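Cyclodipeptide synthetase (Mycobacterium tuberculosis, PDB 2X9Q) probably catalyses the ATP-independent formation of cyclo(L-Tyr-L-Tyr) from two tyrosyl-tRNAs, a step on the way to mycocyclosin. Local coordinates at residues G80-I85 / P247-C252. Numbering follows the deposited sequence.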
ATOM      1  N   GLY A  80       5.807   1.071 -17.047  1.00 27.11           N
ATOM      2  CA  GLY A  80       6.707   2.066 -16.414  1.00 24.68           C
ATOM      3  C   GLY A  80       6.107   3.446 -16.284  1.00 24.98           C
ATOM      4  O   GLY A  80       6.849   4.477 -16.357  1.00 25.91           O
ATOM      5  N   ASP A  81       4.779   3.552 -16.104  1.00 22.41           N
ATOM      6  CA  ASP A  81       4.247   4.901 -15.913  1.00 23.07           C
ATOM      7  C   ASP A  81       4.483   5.406 -14.495  1.00 24.04           C
ATOM      8  O   ASP A  81       4.955   6.572 -14.294  1.00 24.84           O
ATOM      9  CB  ASP A  81       2.759   5.023 -16.190  1.00 22.69           C
ATOM     10  CG  ASP A  81       2.423   4.686 -17.652  1.00 27.26           C
ATOM     11  OD1 ASP A  81       3.002   5.372 -18.500  1.00 28.06           O
ATOM     12  OD2 ASP A  81       1.642   3.769 -17.932  1.00 28.79           O
ATOM     13  N   HIS A  82       4.104   4.558 -13.511  1.00 23.39           N
ATOM     14  CA  HIS A  82       3.982   5.072 -12.133  1.00 22.29           C
ATOM     15  C   HIS A  82       4.090   3.971 -11.136  1.00 23.38           C
ATOM     16  O   HIS A  82       3.625   2.833 -11.388  1.00 20.79           O
ATOM     17  CB  HIS A  82       2.679   5.829 -11.949  1.00 22.05           C
ATOM     18  CG  HIS A  82       2.583   6.489 -10.599  1.00 25.46           C
ATOM     19  ND1 HIS A  82       1.952   5.884  -9.523  1.00 21.41           N
ATOM     20  CD2 HIS A  82       3.154   7.641 -10.115  1.00 23.18           C
ATOM     21  CE1 HIS A  82       2.085   6.663  -8.447  1.00 24.83           C
ATOM     22  NE2 HIS A  82       2.781   7.749  -8.785  1.00 28.89           N
ATOM     23  N   ALA A  83       4.766   4.246 -10.024  1.00 23.59           N
ATOM     24  CA  ALA A  83       4.717   3.336  -8.869  1.00 23.13           C
ATOM     25  C   ALA A  83       4.317   4.110  -7.593  1.00 23.69           C
ATOM     26  O   ALA A  83       4.780   5.249  -7.332  1.00 23.19           O
ATOM     27  CB  ALA A  83       6.034   2.565  -8.666  1.00 24.69           C
ATOM     28  N   VAL A  84       3.492   3.450  -6.776  1.00 22.47           N
ATOM     29  CA  VAL A  84       3.374   3.817  -5.343  1.00 19.79           C
ATOM     30  C   VAL A  84       4.282   2.873  -4.564  1.00 21.48           C
ATOM     31  O   VAL A  84       4.159   1.663  -4.675  1.00 21.23           O
ATOM     32  CB  VAL A  84       1.910   3.633  -4.845  1.00 19.78           C
ATOM     33  CG1 VAL A  84       1.809   3.891  -3.262  1.00 16.16           C
ATOM     34  CG2 VAL A  84       1.007   4.654  -5.599  1.00 16.34           C
ATOM     35  N   ILE A  85       5.170   3.453  -3.757  1.00 20.26           N
ATOM     36  CA  ILE A  85       5.981   2.728  -2.794  1.00 20.27           C
ATOM     37  C   ILE A  85       5.375   3.071  -1.428  1.00 22.06           C
ATOM     38  O   ILE A  85       5.601   4.176  -0.926  1.00 21.63           O
ATOM     39  CB  ILE A  85       7.425   3.212  -2.911  1.00 20.65           C
ATOM     40  CG1 ILE A  85       7.899   2.856  -4.376  1.00 21.46           C
ATOM     41  CG2 ILE A  85       8.390   2.404  -2.000  1.00 20.70           C
ATOM     42  CD1 ILE A  85       9.408   3.139  -4.596  1.00 24.27           C
ATOM     43  N   PRO A 247      -1.234   7.296 -16.173  1.00 23.36           N
ATOM     44  CA  PRO A 247      -1.880   6.339 -17.098  1.00 22.40           C
ATOM     45  C   PRO A 247      -2.110   4.954 -16.467  1.00 23.09           C
ATOM     46  O   PRO A 247      -3.138   4.295 -16.739  1.00 22.73           O
ATOM     47  CB  PRO A 247      -0.833   6.218 -18.285  1.00 22.46           C
ATOM     48  CG  PRO A 247      -0.196   7.644 -18.285  1.00 24.01           C
ATOM     49  CD  PRO A 247      -0.080   8.010 -16.801  1.00 22.17           C
ATOM     50  N   SER A 248      -1.145   4.504 -15.652  1.00 23.48           N
ATOM     51  CA  SER A 248      -1.289   3.195 -14.987  1.00 21.56           C
ATOM     52  C   SER A 248      -0.391   3.261 -13.777  1.00 22.38           C
ATOM     53  O   SER A 248       0.444   4.189 -13.665  1.00 22.87           O
ATOM     54  CB  SER A 248      -0.856   2.074 -15.888  1.00 21.98           C
ATOM     55  OG  SER A 248       0.521   2.120 -16.210  1.00 21.53           O
ATOM     56  N   SER A 249      -0.525   2.317 -12.856  1.00 19.35           N
ATOM     57  CA  SER A 249       0.344   2.445 -11.691  1.00 19.16           C
ATOM     58  C   SER A 249       0.532   1.084 -11.074  1.00 19.64           C
ATOM     59  O   SER A 249      -0.446   0.297 -11.016  1.00 19.39           O
ATOM     60  CB  SER A 249      -0.234   3.476 -10.641  1.00 16.43           C
ATOM     61  OG  SER A 249       0.629   3.448  -9.452  1.00 18.51           O
ATOM     62  N   LEU A 250       1.750   0.813 -10.589  1.00 18.56           N
ATOM     63  CA  LEU A 250       2.051  -0.405  -9.884  1.00 18.78           C
ATOM     64  C   LEU A 250       2.212  -0.108  -8.385  1.00 18.91           C
ATOM     65  O   LEU A 250       3.122   0.626  -8.005  1.00 19.27           O
ATOM     66  CB  LEU A 250       3.407  -0.993 -10.390  1.00 19.08           C
ATOM     67  CG  LEU A 250       3.735  -2.393 -10.017  1.00 17.98           C
ATOM     68  CD1 LEU A 250       2.691  -3.450 -10.651  1.00 15.22           C
ATOM     69  CD2 LEU A 250       5.098  -2.654 -10.584  1.00 17.76           C
ATOM     70  N   ASN A 251       1.375  -0.726  -7.551  1.00 19.23           N
ATOM     71  CA  ASN A 251       1.416  -0.466  -6.113  1.00 19.26           C
ATOM     72  C   ASN A 251       2.338  -1.499  -5.466  1.00 20.05           C
ATOM     73  O   ASN A 251       2.103  -2.729  -5.567  1.00 19.92           O
ATOM     74  CB  ASN A 251      -0.029  -0.458  -5.552  1.00 19.39           C
ATOM     75  CG  ASN A 251      -0.046   0.135  -4.127  1.00 24.63           C
ATOM     76  OD1 ASN A 251       0.838  -0.182  -3.343  1.00 24.58           O
ATOM     77  ND2 ASN A 251      -1.036   0.925  -3.801  1.00 17.08           N
ATOM     78  N   CYS A 252       3.459  -1.025  -4.869  1.00 19.16           N
ATOM     79  CA  CYS A 252       4.549  -1.950  -4.496  1.00 18.47           C
ATOM     80  C   CYS A 252       4.791  -2.078  -3.034  1.00 19.41           C
ATOM     81  O   CYS A 252       4.879  -1.032  -2.314  1.00 19.92           O
ATOM     82  CB  CYS A 252       5.888  -1.460  -5.107  1.00 21.07           C
ATOM     83  SG  CYS A 252       5.770  -1.365  -6.915  1.00 22.33           S
TER
HETATM   84  O   HOH W   1       3.190   1.614 -14.870  1.00 20.01           O
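The imidazole of His82 meets Ser249 OG with its ND1 edge, the two atoms 2.8 Å apart. The hydroxyl sits in the plane of the ring, and the hydrogen bond is almost straight (175°); either atom could be the donor. Both groups reach this position by the same first torsion: His82 CG stands anti to the backbone N (chi1 -174°) and Ser249 OG likewise stands anti to its own N, so that they leave neighbouring strands side by side. The other ring nitrogen, NE2, is hydrogen-bonded to Asp114 OD2 on strand 112-117, which leaves the imidazole held at both nitrogens.

Strands 82-85 and 249-252 run parallel, their axes 20° apart. Val84 straddles its neighbour, its N bonding to Leu250 O and its O to Cys252 N at 2.8 Å, while Leu250 N reaches back to His82 O. The middle bond, from Val84 N, is the most bent, and its donor stands above the carbonyl plane.

Beyond the ladder, Ser248 OG donates to the anti lone pair of Asp81 OD2 at 2.6 Å and accepts a hydrogen bond from a water that in turn accepts one from Asp81 N. Pro247 CB packs 3.5 Å from the same Asp81 OD2. On the face bearing Val84 and Asn251, Val84 CB lies 4.1 Å from Asn251 CG, while Asn251 ND2 is hydrogen-bonded to Leu236 O of helix 220-244.

These are adjacent central strands of the Rossmann-like sheet of the HUP clan, which type I tRNA synthetases share. The chain of bonds from Ser249 through His82 to Asp114 spans three strands and fixes the ring's rotation; the nearby carboxylate would probably favour a proton on NE2.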